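Local coordinates for protein D-alanyl transferase DltD (Enterococcus faecium TX0133A04, PDB 6PFX) that probably takes part in transferring D-alanine to lipoteichoic acid during cell wall biogenesis in this Gram-positive bacterium, at residues K97-I102 with P363-N368; H286-F291 with T371-H376; L290-P295 with R329-V334. All coordinates share one frame; numbering follows the deposited sequence.

Contact 1: residues K97-I102 with P363-N368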
ATOM      1  N   LYS A  97     -11.819   4.818  -8.286  1.00  9.56           N
ATOM      2  CA  LYS A  97     -11.442   5.214  -6.938  1.00  9.28           C
ATOM      3  C   LYS A  97     -10.480   4.199  -6.332  1.00 11.36           C
ATOM      4  O   LYS A  97     -10.552   2.995  -6.603  1.00 11.31           O
ATOM      5  CB  LYS A  97     -12.691   5.362  -6.072  1.00 11.32           C
ATOM      6  CG  LYS A  97     -13.537   6.578  -6.458  1.00 12.36           C
ATOM      7  CD  LYS A  97     -14.708   6.712  -5.515  1.00 14.99           C
ATOM      8  CE  LYS A  97     -15.551   7.917  -5.821  1.00 15.68           C
ATOM      9  NZ  LYS A  97     -16.177   7.758  -7.156  1.00 18.47           N
ATOM     10  N   VAL A  98      -9.568   4.719  -5.498  1.00 10.33           N
ATOM     11  CA  VAL A  98      -8.470   3.965  -4.900  1.00 11.20           C
ATOM     12  C   VAL A  98      -8.337   4.350  -3.432  1.00  9.63           C
ATOM     13  O   VAL A  98      -8.461   5.524  -3.074  1.00 10.13           O
ATOM     14  CB  VAL A  98      -7.141   4.277  -5.623  1.00 12.69           C
ATOM     15  CG1 VAL A  98      -5.985   3.512  -4.995  1.00 11.09           C
ATOM     16  CG2 VAL A  98      -7.264   3.981  -7.122  1.00 10.87           C
ATOM     17  N   VAL A  99      -8.063   3.364  -2.584  1.00 10.33           N
ATOM     18  CA  VAL A  99      -7.663   3.594  -1.201  1.00 11.76           C
ATOM     19  C   VAL A  99      -6.239   3.091  -1.077  1.00 11.77           C
ATOM     20  O   VAL A  99      -5.932   1.973  -1.503  1.00 10.96           O
ATOM     21  CB  VAL A  99      -8.586   2.858  -0.218  1.00  9.19           C
ATOM     22  CG1 VAL A  99      -8.178   3.080   1.245  1.00 11.33           C
ATOM     23  CG2 VAL A  99      -9.994   3.322  -0.378  1.00 11.14           C
ATOM     24  N   PHE A 100      -5.367   3.916  -0.513  1.00 10.66           N
ATOM     25  CA  PHE A 100      -3.949   3.593  -0.414  1.00  7.85           C
ATOM     26  C   PHE A 100      -3.490   3.883   1.007  1.00  8.90           C
ATOM     27  O   PHE A 100      -3.537   5.033   1.447  1.00  9.55           O
ATOM     28  CB  PHE A 100      -3.143   4.427  -1.422  1.00 10.28           C
ATOM     29  CG  PHE A 100      -1.709   3.975  -1.614  1.00 10.01           C
ATOM     30  CD1 PHE A 100      -0.780   4.173  -0.624  1.00 10.92           C
ATOM     31  CD2 PHE A 100      -1.292   3.359  -2.798  1.00 11.26           C
ATOM     32  CE1 PHE A 100       0.539   3.770  -0.803  1.00 12.40           C
ATOM     33  CE2 PHE A 100       0.025   2.947  -2.973  1.00 11.53           C
ATOM     34  CZ  PHE A 100       0.932   3.155  -1.979  1.00 13.75           C
ATOM     35  N   ILE A 101      -2.983   2.865   1.700  1.00 10.78           N
ATOM     36  CA  ILE A 101      -2.466   3.020   3.059  1.00 10.04           C
ATOM     37  C   ILE A 101      -0.953   3.203   2.972  1.00 10.90           C
ATOM     38  O   ILE A 101      -0.248   2.297   2.515  1.00 12.07           O
ATOM     39  CB  ILE A 101      -2.805   1.798   3.926  1.00 13.27           C
ATOM     40  CG1 ILE A 101      -4.254   1.333   3.765  1.00 15.80           C
ATOM     41  CG2 ILE A 101      -2.503   2.110   5.389  1.00 14.60           C
ATOM     42  CD1 ILE A 101      -5.260   2.305   4.161  1.00 20.43           C
ATOM     43  N   ILE A 102      -0.464   4.366   3.414  1.00 10.74           N
ATOM     44  CA  ILE A 102       0.959   4.709   3.386  1.00 10.63           C
ATOM     45  C   ILE A 102       1.568   4.316   4.732  1.00 14.85           C
ATOM     46  O   ILE A 102       1.262   4.940   5.750  1.00 15.72           O
ATOM     47  CB  ILE A 102       1.145   6.220   3.191  1.00  9.61           C
ATOM     48  CG1 ILE A 102       0.448   6.728   1.933  1.00 11.40           C
ATOM     49  CG2 ILE A 102       2.642   6.584   3.130  1.00 13.82           C
ATOM     50  CD1 ILE A 102       0.469   8.245   1.795  1.00 10.80           C
ATOM     51  N   PRO A 363     -17.818   7.728   3.039  1.00  9.53           N
ATOM     52  CA  PRO A 363     -18.393   8.808   2.222  1.00 12.29           C
ATOM     53  C   PRO A 363     -17.705   8.989   0.871  1.00 12.81           C
ATOM     54  O   PRO A 363     -18.355   9.413  -0.096  1.00 13.57           O
ATOM     55  CB  PRO A 363     -18.265  10.040   3.121  1.00 13.07           C
ATOM     56  CG  PRO A 363     -17.103   9.716   4.022  1.00 13.50           C
ATOM     57  CD  PRO A 363     -17.214   8.239   4.286  1.00 12.60           C
ATOM     58  N   PHE A 364     -16.415   8.653   0.771  1.00 10.54           N
ATOM     59  CA  PHE A 364     -15.703   8.688  -0.506  1.00 12.48           C
ATOM     60  C   PHE A 364     -16.291   7.679  -1.479  1.00 12.17           C
ATOM     61  O   PHE A 364     -16.745   8.037  -2.568  1.00 13.36           O
ATOM     62  CB  PHE A 364     -14.219   8.390  -0.247  1.00  9.30           C
ATOM     63  CG  PHE A 364     -13.348   8.299  -1.485  1.00 10.77           C
ATOM     64  CD1 PHE A 364     -13.409   9.252  -2.486  1.00 11.17           C
ATOM     65  CD2 PHE A 364     -12.428   7.268  -1.608  1.00 10.39           C
ATOM     66  CE1 PHE A 364     -12.573   9.164  -3.623  1.00  9.59           C
ATOM     67  CE2 PHE A 364     -11.582   7.186  -2.694  1.00 10.74           C
ATOM     68  CZ  PHE A 364     -11.668   8.127  -3.725  1.00 11.46           C
ATOM     69  N   LEU A 365     -16.289   6.401  -1.095  1.00  9.59           N
ATOM     70  CA  LEU A 365     -16.705   5.338  -2.000  1.00 10.71           C
ATOM     71  C   LEU A 365     -18.219   5.331  -2.235  1.00 13.80           C
ATOM     72  O   LEU A 365     -18.671   4.881  -3.294  1.00 19.62           O
ATOM     73  CB  LEU A 365     -16.211   3.983  -1.475  1.00 11.76           C
ATOM     74  CG  LEU A 365     -14.690   3.812  -1.363  1.00 11.42           C
ATOM     75  CD1 LEU A 365     -14.297   2.373  -0.982  1.00 11.44           C
ATOM     76  CD2 LEU A 365     -14.023   4.192  -2.675  1.00 12.37           C
ATOM     77  N   GLU A 366     -19.021   5.807  -1.277  1.00 11.29           N
ATOM     78  CA  GLU A 366     -20.475   5.885  -1.454  1.00 11.13           C
ATOM     79  C   GLU A 366     -20.934   7.220  -2.036  1.00 18.17           C
ATOM     80  O   GLU A 366     -22.139   7.410  -2.246  1.00 16.90           O
ATOM     81  CB  GLU A 366     -21.206   5.626  -0.128  1.00 14.27           C
ATOM     82  CG  GLU A 366     -20.963   4.227   0.426  1.00 17.70           C
ATOM     83  CD  GLU A 366     -21.938   3.838   1.535  1.00 32.37           C
ATOM     84  OE1 GLU A 366     -22.279   2.637   1.638  1.00 39.04           O
ATOM     85  OE2 GLU A 366     -22.375   4.733   2.293  1.00 32.49           O
ATOM     86  N   GLU A 367     -19.999   8.140  -2.287  1.00 15.14           N
ATOM     87  CA  GLU A 367     -20.282   9.435  -2.915  1.00 15.56           C
ATOM     88  C   GLU A 367     -21.303  10.274  -2.140  1.00 14.12           C
ATOM     89  O   GLU A 367     -22.135  10.969  -2.722  1.00 16.82           O
ATOM     90  CB  GLU A 367     -20.628   9.262  -4.402  1.00 17.42           C
ATOM     91  CG  GLU A 367     -19.495   8.560  -5.166  1.00 15.91           C
ATOM     92  CD  GLU A 367     -19.544   8.777  -6.672  1.00 37.37           C
ATOM     93  OE1 GLU A 367     -20.158   9.766  -7.127  1.00 40.36           O
ATOM     94  OE2 GLU A 367     -18.958   7.951  -7.403  1.00 50.16           O
ATOM     95  N   ASN A 368     -21.207  10.269  -0.808  1.00 11.82           N
ATOM     96  CA  ASN A 368     -21.992  11.226  -0.032  1.00 13.60           C
ATOM     97  C   ASN A 368     -21.642  12.648  -0.441  1.00 14.96           C
ATOM     98  O   ASN A 368     -22.519  13.516  -0.531  1.00 16.19           O
ATOM     99  CB  ASN A 368     -21.734  11.031   1.460  1.00 15.94           C
ATOM    100  CG  ASN A 368     -22.331   9.759   1.981  1.00 20.21           C
ATOM    101  OD1 ASN A 368     -21.836   8.670   1.703  1.00 22.57           O
ATOM    102  ND2 ASN A 368     -23.408   9.883   2.743  1.00 31.17           N
TER
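K97, the first residue of strand 97-101, lays its aliphatic chain over one face of the F364 ring and ends in a salt bridge to E367. The two side chains run past each other in opposite directions, so that successive methylenes of the lysine cover the outer end of the ring: CG of K97 is 3.7 Å from CZ of F364. CD of K97 makes a CH-pi contact, 4.0 Å from the centroid of the F364 ring and 20° off its normal. F364 reaches back to the strand with CG anti to the backbone N, and the ring edge meets the carbonyl oxygen of V98, with CE2 of F364 3.6 Å from O of V98.

The lysine chain stays extended until its last torsion, where a bend (chi4 65°) turns NZ of K97 to OE2 of E367 at 2.8 Å. The ammonium approaches from above the carboxylate plane, 53° out of it. E367 has positive phi and forms the Schellman motif that ends helix 351-365, so the salt bridge ties the strand to the turn just past the helix. L365 also touches the base of the lysine chain, its CD2 3.8 Å from CB of K97, and CD1 of L365 more loosely faces CG2 of V99 at 4.4 Å.

The C-terminal end of helix 351-365 thus packs against the start of strand 97-101 and the strands flanking it in the parallel sheet: F364 also touches L290 of strand 288-293, while L365 touches I40 of strand 39-43.

Contact 2: residues H286-F291 with T371-H376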
ATOM      1  N   HIS A 286      -6.132   9.057 -13.987  1.00 13.08           N
ATOM      2  CA  HIS A 286      -7.213   9.881 -13.443  1.00 13.28           C
ATOM      3  C   HIS A 286      -7.935   9.179 -12.290  1.00 11.82           C
ATOM      4  O   HIS A 286      -9.162   9.250 -12.155  1.00 15.86           O
ATOM      5  CB  HIS A 286      -8.162  10.342 -14.553  1.00 16.01           C
ATOM      6  CG  HIS A 286      -7.452  11.022 -15.688  1.00 23.54           C
ATOM      7  ND1 HIS A 286      -6.884  12.273 -15.566  1.00 33.86           N
ATOM      8  CD2 HIS A 286      -7.188  10.613 -16.952  1.00 31.47           C
ATOM      9  CE1 HIS A 286      -6.313  12.610 -16.709  1.00 29.18           C
ATOM     10  NE2 HIS A 286      -6.484  11.620 -17.567  1.00 34.72           N
ATOM     11  N   ASN A 287      -7.167   8.505 -11.437  1.00 13.48           N
ATOM     12  CA  ASN A 287      -7.735   7.898 -10.249  1.00 13.67           C
ATOM     13  C   ASN A 287      -8.015   8.978  -9.213  1.00 11.78           C
ATOM     14  O   ASN A 287      -7.206   9.883  -9.010  1.00 17.59           O
ATOM     15  CB  ASN A 287      -6.751   6.914  -9.620  1.00 13.74           C
ATOM     16  CG  ASN A 287      -6.532   5.686 -10.457  1.00 13.12           C
ATOM     17  OD1 ASN A 287      -5.405   5.352 -10.802  1.00 13.00           O
ATOM     18  ND2 ASN A 287      -7.613   5.015 -10.811  1.00 14.28           N
ATOM     19  N   GLU A 288      -9.146   8.869  -8.534  1.00 10.98           N
ATOM     20  CA  GLU A 288      -9.369   9.615  -7.305  1.00 12.56           C
ATOM     21  C   GLU A 288      -8.930   8.710  -6.164  1.00 11.44           C
ATOM     22  O   GLU A 288      -9.256   7.519  -6.157  1.00 12.20           O
ATOM     23  CB  GLU A 288     -10.836   9.987  -7.151  1.00 15.97           C
ATOM     24  CG  GLU A 288     -11.312  11.035  -8.176  1.00 14.41           C
ATOM     25  CD  GLU A 288     -10.818  12.455  -7.879  1.00 18.46           C
ATOM     26  OE1 GLU A 288     -10.274  12.718  -6.785  1.00 13.89           O
ATOM     27  OE2 GLU A 288     -10.976  13.332  -8.757  1.00 22.27           O
ATOM     28  N   VAL A 289      -8.158   9.250  -5.230  1.00  9.75           N
ATOM     29  CA  VAL A 289      -7.499   8.426  -4.227  1.00  9.22           C
ATOM     30  C   VAL A 289      -7.759   8.999  -2.844  1.00  9.50           C
ATOM     31  O   VAL A 289      -7.727  10.220  -2.649  1.00 10.24           O
ATOM     32  CB  VAL A 289      -5.968   8.344  -4.457  1.00  9.59           C
ATOM     33  CG1 VAL A 289      -5.335   7.243  -3.598  1.00 11.12           C
ATOM     34  CG2 VAL A 289      -5.616   8.150  -5.913  1.00 14.86           C
ATOM     35  N   LEU A 290      -8.007   8.107  -1.882  1.00 10.04           N
ATOM     36  CA  LEU A 290      -7.939   8.413  -0.456  1.00  8.03           C
ATOM     37  C   LEU A 290      -6.672   7.770   0.103  1.00 10.90           C
ATOM     38  O   LEU A 290      -6.527   6.540   0.073  1.00  8.41           O
ATOM     39  CB  LEU A 290      -9.169   7.897   0.296  1.00  9.40           C
ATOM     40  CG  LEU A 290      -9.114   7.954   1.833  1.00  8.44           C
ATOM     41  CD1 LEU A 290      -9.040   9.394   2.363  1.00 10.22           C
ATOM     42  CD2 LEU A 290     -10.308   7.214   2.474  1.00 13.61           C
ATOM     43  N   PHE A 291      -5.750   8.600   0.587  1.00  9.70           N
ATOM     44  CA  PHE A 291      -4.547   8.132   1.259  1.00  9.58           C
ATOM     45  C   PHE A 291      -4.789   8.136   2.763  1.00 10.62           C
ATOM     46  O   PHE A 291      -5.426   9.050   3.290  1.00 14.33           O
ATOM     47  CB  PHE A 291      -3.341   9.022   0.935  1.00  9.61           C
ATOM     48  CG  PHE A 291      -2.935   8.980  -0.517  1.00  9.68           C
ATOM     49  CD1 PHE A 291      -2.086   7.991  -0.978  1.00 11.26           C
ATOM     50  CD2 PHE A 291      -3.406   9.926  -1.417  1.00 12.36           C
ATOM     51  CE1 PHE A 291      -1.708   7.932  -2.318  1.00 10.94           C
ATOM     52  CE2 PHE A 291      -3.038   9.873  -2.769  1.00 14.91           C
ATOM     53  CZ  PHE A 291      -2.182   8.879  -3.211  1.00 10.71           C
ATOM     54  N   THR A 371     -15.502  15.366  -4.624  1.00 15.36           N
ATOM     55  CA  THR A 371     -14.590  16.422  -5.036  1.00 14.09           C
ATOM     56  C   THR A 371     -13.765  15.915  -6.211  1.00 14.07           C
ATOM     57  O   THR A 371     -13.536  14.709  -6.358  1.00 18.16           O
ATOM     58  CB  THR A 371     -13.646  16.871  -3.922  1.00 20.91           C
ATOM     59  OG1 THR A 371     -12.844  15.758  -3.527  1.00 23.79           O
ATOM     60  CG2 THR A 371     -14.416  17.407  -2.724  1.00 22.66           C
ATOM     61  N   ALA A 372     -13.319  16.851  -7.041  1.00 14.37           N
ATOM     62  CA  ALA A 372     -12.565  16.549  -8.245  1.00 14.73           C
ATOM     63  C   ALA A 372     -11.102  16.908  -8.052  1.00 16.55           C
ATOM     64  O   ALA A 372     -10.777  18.039  -7.677  1.00 22.61           O
ATOM     65  CB  ALA A 372     -13.114  17.345  -9.431  1.00 15.55           C
ATOM     66  N   SER A 373     -10.229  15.958  -8.335  1.00 14.23           N
ATOM     67  CA  SER A 373      -8.798  16.184  -8.241  1.00 13.99           C
ATOM     68  C   SER A 373      -8.251  16.466  -9.633  1.00 17.76           C
ATOM     69  O   SER A 373      -8.636  15.815 -10.607  1.00 22.56           O
ATOM     70  CB  SER A 373      -8.099  14.951  -7.672  1.00 15.21           C
ATOM     71  OG  SER A 373      -8.563  14.619  -6.377  1.00 15.61           O
ATOM     72  N   LYS A 374      -7.361  17.448  -9.721  1.00 17.12           N
ATOM     73  CA  LYS A 374      -6.632  17.744 -10.947  1.00 18.29           C
ATOM     74  C   LYS A 374      -5.153  17.750 -10.602  1.00 14.11           C
ATOM     75  O   LYS A 374      -4.725  18.459  -9.681  1.00 19.75           O
ATOM     76  CB  LYS A 374      -7.049  19.088 -11.535  1.00 18.55           C
ATOM     77  CG  LYS A 374      -8.497  19.149 -11.977  1.00 24.57           C
ATOM     78  CD  LYS A 374      -8.795  18.150 -13.078  1.00 26.84           C
ATOM     79  CE  LYS A 374     -10.268  18.173 -13.435  1.00 31.19           C
ATOM     80  NZ  LYS A 374     -10.554  17.196 -14.522  1.00 35.98           N
ATOM     81  N   TYR A 375      -4.383  16.948 -11.315  1.00 12.83           N
ATOM     82  CA  TYR A 375      -3.019  16.664 -10.913  1.00 11.24           C
ATOM     83  C   TYR A 375      -2.010  17.484 -11.695  1.00 15.56           C
ATOM     84  O   TYR A 375      -2.188  17.758 -12.888  1.00 16.40           O
ATOM     85  CB  TYR A 375      -2.716  15.172 -11.049  1.00 12.74           C
ATOM     86  CG  TYR A 375      -3.661  14.324 -10.229  1.00 12.32           C
ATOM     87  CD1 TYR A 375      -3.727  14.494  -8.854  1.00 11.99           C
ATOM     88  CD2 TYR A 375      -4.488  13.365 -10.815  1.00 15.18           C
ATOM     89  CE1 TYR A 375      -4.582  13.741  -8.078  1.00 13.84           C
ATOM     90  CE2 TYR A 375      -5.345  12.601 -10.045  1.00 10.24           C
ATOM     91  CZ  TYR A 375      -5.391  12.798  -8.680  1.00 11.90           C
ATOM     92  OH  TYR A 375      -6.213  12.050  -7.894  1.00 13.52           O
ATOM     93  N   HIS A 376      -0.943  17.863 -10.996  1.00 14.07           N
ATOM     94  CA  HIS A 376       0.202  18.561 -11.572  1.00 17.96           C
ATOM     95  C   HIS A 376       1.439  17.807 -11.108  1.00 12.02           C
ATOM     96  O   HIS A 376       2.013  18.142 -10.068  1.00 14.09           O
ATOM     97  CB  HIS A 376       0.212  20.007 -11.132  1.00 20.89           C
ATOM     98  CG  HIS A 376      -0.922  20.790 -11.701  1.00 24.06           C
ATOM     99  ND1 HIS A 376      -2.086  21.032 -11.004  1.00 31.78           N
ATOM    100  CD2 HIS A 376      -1.096  21.331 -12.929  1.00 28.45           C
ATOM    101  CE1 HIS A 376      -2.919  21.713 -11.772  1.00 31.94           C
ATOM    102  NE2 HIS A 376      -2.342  21.905 -12.944  1.00 33.85           N
TER
HETATM  103  O   HOH W   1      -7.766  13.763 -12.606  1.00 30.07           O
HETATM  104  O   HOH W   2      -7.052  12.101  -5.278  1.00 12.23           O
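E288 and S373 meet through a two-pronged set of hydrogen bonds in which each carboxylate oxygen has its own donor. N of S373 gives a nearly straight bond (166°) to the syn lone pair of OE2 of E288 at 2.8 Å. The serine hydroxyl serves the other oxygen, OG of S373 lying 2.6 Å from OE1 of E288, on the syn side and 21° out of the carboxylate plane. A bend at chi2 (-75°) brings the glutamate head to the loop.

A third direct bond uses a backbone acceptor. OH of Y375 donates to O of N287 at 2.6 Å, with the donor in the carbonyl plane and the acceptor at the ring's edge.

Water joins these groups. Water 2 accepts from N of V289 at 3.1 Å and donates to OG of S373 and OH of Y375, so both hydroxyls give one bond to residues 286-291 and receive one from the same water. Water 1 donates to O of S373 and has a weak link to ND1 of H286.

Beyond the pair, R329 forms a salt bridge with OE1 of E288, and the Y375 ring stacks on F327. The contact is therefore chiefly polar: an anionic side chain, probably stabilised by both the arginine and the loop donors, fastens the segment after helix 351-365 to the start of strand 288-293.

Contact 3: residues L290-P295 with R329-V334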
ATOM      1  N   LEU A 290      -8.007   8.107  -1.882  1.00 10.04           N
ATOM      2  CA  LEU A 290      -7.939   8.413  -0.456  1.00  8.03           C
ATOM      3  C   LEU A 290      -6.672   7.770   0.103  1.00 10.90           C
ATOM      4  O   LEU A 290      -6.527   6.540   0.073  1.00  8.41           O
ATOM      5  CB  LEU A 290      -9.169   7.897   0.296  1.00  9.40           C
ATOM      6  CG  LEU A 290      -9.114   7.954   1.833  1.00  8.44           C
ATOM      7  CD1 LEU A 290      -9.040   9.394   2.363  1.00 10.22           C
ATOM      8  CD2 LEU A 290     -10.308   7.214   2.474  1.00 13.61           C
ATOM      9  N   PHE A 291      -5.750   8.600   0.587  1.00  9.70           N
ATOM     10  CA  PHE A 291      -4.547   8.132   1.259  1.00  9.58           C
ATOM     11  C   PHE A 291      -4.789   8.136   2.763  1.00 10.62           C
ATOM     12  O   PHE A 291      -5.426   9.050   3.290  1.00 14.33           O
ATOM     13  CB  PHE A 291      -3.341   9.022   0.935  1.00  9.61           C
ATOM     14  CG  PHE A 291      -2.935   8.980  -0.517  1.00  9.68           C
ATOM     15  CD1 PHE A 291      -2.086   7.991  -0.978  1.00 11.26           C
ATOM     16  CD2 PHE A 291      -3.406   9.926  -1.417  1.00 12.36           C
ATOM     17  CE1 PHE A 291      -1.708   7.932  -2.318  1.00 10.94           C
ATOM     18  CE2 PHE A 291      -3.038   9.873  -2.769  1.00 14.91           C
ATOM     19  CZ  PHE A 291      -2.182   8.879  -3.211  1.00 10.71           C
ATOM     20  N   ILE A 292      -4.304   7.094   3.438  1.00 10.10           N
ATOM     21  CA  ILE A 292      -4.418   6.935   4.891  1.00  9.30           C
ATOM     22  C   ILE A 292      -3.011   6.799   5.457  1.00  9.14           C
ATOM     23  O   ILE A 292      -2.228   5.966   4.983  1.00 10.97           O
ATOM     24  CB  ILE A 292      -5.294   5.711   5.251  1.00 10.30           C
ATOM     25  CG1 ILE A 292      -6.676   5.876   4.607  1.00 13.05           C
ATOM     26  CG2 ILE A 292      -5.367   5.512   6.779  1.00 13.75           C
ATOM     27  CD1 ILE A 292      -7.573   4.650   4.645  1.00 15.60           C
ATOM     28  N   ILE A 293      -2.703   7.603   6.480  1.00 10.84           N
ATOM     29  CA  ILE A 293      -1.407   7.586   7.151  1.00  8.32           C
ATOM     30  C   ILE A 293      -1.646   7.170   8.594  1.00  9.26           C
ATOM     31  O   ILE A 293      -2.222   7.949   9.370  1.00 13.87           O
ATOM     32  CB  ILE A 293      -0.744   8.965   7.154  1.00  9.17           C
ATOM     33  CG1 ILE A 293      -0.680   9.540   5.743  1.00 14.67           C
ATOM     34  CG2 ILE A 293       0.668   8.813   7.698  1.00 13.36           C
ATOM     35  CD1 ILE A 293      -0.114  10.954   5.644  1.00 14.75           C
ATOM     36  N   PRO A 294      -1.266   5.960   8.983  1.00  7.93           N
ATOM     37  CA  PRO A 294      -1.519   5.499  10.348  1.00 10.71           C
ATOM     38  C   PRO A 294      -0.478   6.035  11.306  1.00 11.75           C
ATOM     39  O   PRO A 294       0.645   6.372  10.905  1.00 11.97           O
ATOM     40  CB  PRO A 294      -1.370   3.976  10.235  1.00 12.11           C
ATOM     41  CG  PRO A 294      -0.299   3.837   9.161  1.00 21.93           C
ATOM     42  CD  PRO A 294      -0.703   4.891   8.138  1.00 14.49           C
ATOM     43  N   PRO A 295      -0.802   6.068  12.586  1.00  9.10           N
ATOM     44  CA  PRO A 295       0.170   6.428  13.615  1.00 10.43           C
ATOM     45  C   PRO A 295       0.985   5.210  14.029  1.00 10.47           C
ATOM     46  O   PRO A 295       0.816   4.108  13.527  1.00 10.94           O
ATOM     47  CB  PRO A 295      -0.730   6.832  14.777  1.00  9.85           C
ATOM     48  CG  PRO A 295      -1.893   5.874  14.636  1.00  9.89           C
ATOM     49  CD  PRO A 295      -2.129   5.759  13.149  1.00 10.07           C
ATOM     50  N   ARG A 329      -6.867  14.403  -0.800  1.00 13.26           N
ATOM     51  CA  ARG A 329      -7.800  13.575  -0.035  1.00 13.51           C
ATOM     52  C   ARG A 329      -6.963  12.610   0.797  1.00 10.42           C
ATOM     53  O   ARG A 329      -6.521  11.565   0.307  1.00 10.97           O
ATOM     54  CB  ARG A 329      -8.750  12.833  -0.964  1.00 10.10           C
ATOM     55  CG  ARG A 329      -9.866  12.091  -0.248  1.00 13.46           C
ATOM     56  CD  ARG A 329     -10.720  11.296  -1.219  1.00 11.72           C
ATOM     57  NE  ARG A 329     -11.467  12.091  -2.183  1.00 12.18           N
ATOM     58  CZ  ARG A 329     -11.077  12.300  -3.438  1.00 11.76           C
ATOM     59  NH1 ARG A 329      -9.922  11.815  -3.870  1.00 14.74           N
ATOM     60  NH2 ARG A 329     -11.832  13.017  -4.255  1.00 14.62           N
ATOM     61  N   ILE A 330      -6.745  12.979   2.054  1.00 14.03           N
ATOM     62  CA  ILE A 330      -5.762  12.334   2.911  1.00  8.64           C
ATOM     63  C   ILE A 330      -6.373  12.226   4.296  1.00 11.45           C
ATOM     64  O   ILE A 330      -6.813  13.230   4.865  1.00 16.53           O
ATOM     65  CB  ILE A 330      -4.451  13.140   2.994  1.00 11.99           C
ATOM     66  CG1 ILE A 330      -3.840  13.370   1.613  1.00 12.80           C
ATOM     67  CG2 ILE A 330      -3.438  12.420   3.906  1.00 14.38           C
ATOM     68  CD1 ILE A 330      -2.685  14.331   1.607  1.00 18.08           C
ATOM     69  N   ALA A 331      -6.392  11.019   4.831  1.00 10.82           N
ATOM     70  CA  ALA A 331      -6.768  10.768   6.219  1.00 11.42           C
ATOM     71  C   ALA A 331      -5.468  10.583   6.986  1.00 10.30           C
ATOM     72  O   ALA A 331      -4.895   9.491   7.003  1.00 10.82           O
ATOM     73  CB  ALA A 331      -7.636   9.523   6.325  1.00 12.37           C
ATOM     74  N   ASP A 332      -5.012  11.642   7.634  1.00 14.18           N
ATOM     75  CA  ASP A 332      -3.756  11.633   8.377  1.00 11.52           C
ATOM     76  C   ASP A 332      -4.085  11.345   9.834  1.00 11.60           C
ATOM     77  O   ASP A 332      -4.653  12.195  10.527  1.00 14.76           O
ATOM     78  CB  ASP A 332      -3.069  12.989   8.221  1.00 11.50           C
ATOM     79  CG  ASP A 332      -1.806  13.118   9.055  1.00 17.48           C
ATOM     80  OD1 ASP A 332      -1.418  12.162   9.756  1.00 19.36           O
ATOM     81  OD2 ASP A 332      -1.190  14.200   9.000  1.00 21.78           O
ATOM     82  N   PHE A 333      -3.759  10.134  10.287  1.00 11.16           N
ATOM     83  CA  PHE A 333      -4.041   9.700  11.650  1.00 11.65           C
ATOM     84  C   PHE A 333      -2.796   9.679  12.546  1.00 11.30           C
ATOM     85  O   PHE A 333      -2.831   9.083  13.626  1.00 11.38           O
ATOM     86  CB  PHE A 333      -4.704   8.315  11.635  1.00  9.28           C
ATOM     87  CG  PHE A 333      -6.065   8.269  10.986  1.00 11.93           C
ATOM     88  CD1 PHE A 333      -7.039   9.199  11.292  1.00 13.15           C
ATOM     89  CD2 PHE A 333      -6.372   7.257  10.099  1.00 13.15           C
ATOM     90  CE1 PHE A 333      -8.288   9.127  10.695  1.00 13.98           C
ATOM     91  CE2 PHE A 333      -7.613   7.177   9.523  1.00 12.25           C
ATOM     92  CZ  PHE A 333      -8.564   8.110   9.817  1.00 13.69           C
ATOM     93  N   VAL A 334      -1.706  10.331  12.138  1.00 11.68           N
ATOM     94  CA  VAL A 334      -0.489  10.323  12.951  1.00  9.99           C
ATOM     95  C   VAL A 334      -0.780  10.837  14.350  1.00 13.98           C
ATOM     96  O   VAL A 334      -0.183  10.375  15.333  1.00 14.16           O
ATOM     97  CB  VAL A 334       0.605  11.144  12.247  1.00 15.58           C
ATOM     98  CG1 VAL A 334       1.842  11.334  13.116  1.00 15.13           C
ATOM     99  CG2 VAL A 334       0.961  10.457  10.929  1.00 17.37           C
TER
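F291 and I293 alternate with R329, A331 and F333 in a ladder of four backbone hydrogen bonds that joins strands 288-293 and 330-332 in parallel. N of F291 bonds to O of R329 at 3.1 Å, and N of A331 to O of F291 at 2.7 Å. One step on, N of I293 donates to O of A331 and N of F333 to O of I293; this last bond is the most bent, at 150°. The strand axes run 4.6 Å apart and only 11° from parallel.

On one face of this pair, I292 lies beside A331, and its CG2 approaches CD2 of F333 at 3.9 Å; with chi1 at -57° setting CG1 beside the backbone N, CG2 falls anti to that N and points toward the ring. At the R329 end of the pair, L290 and R329 cross at about a right angle, CD1 of L290 being 3.8 Å from CG of R329. The opposite face carries F291, I330 and I293, with CD1 of I293 4.0 Å from CG2 of I330.

Past the ladder, CG2 of I293 meets CG2 of V334 at 3.6 Å. D332 positions this turn: its OD1 accepts from N of V334 in an Asx turn, while its OD2 pairs with K319. F333 packs edge-to-face with F342.

Strand 330-332 is outermost in the five-stranded parallel sheet, with strand 97-101 beyond strand 288-293. Helix 308-323, linking the two strands in a beta-alpha-beta crossover, covers the F291 and I330 face through L322, and helix 351-365 meets L290 and A331 on the other.

How the contacts relate
All three contacts lie on neighbouring strands of one parallel sheet, contact 1 on 97-101, contacts 2 and 3 on 288-293, with centres about 10 Å apart for 1 and 2, about 12 Å for 1 and 3 and about 15 Å for 2 and 3. Along the chain contact 3 is nested within the loop closed by contact 1, whereas contacts 1 and 2 cross. Contacts 2 and 3 share L290 and F291 and are also joined by R329, which bonds to E288 and V289. The end of helix 351-365 packs against strands 39-43, 97-101 and 288-293, and the loop after it fastens to the beginning of strand 288-293, in an alpha/beta core consistent with the SGNH hydrolase clan.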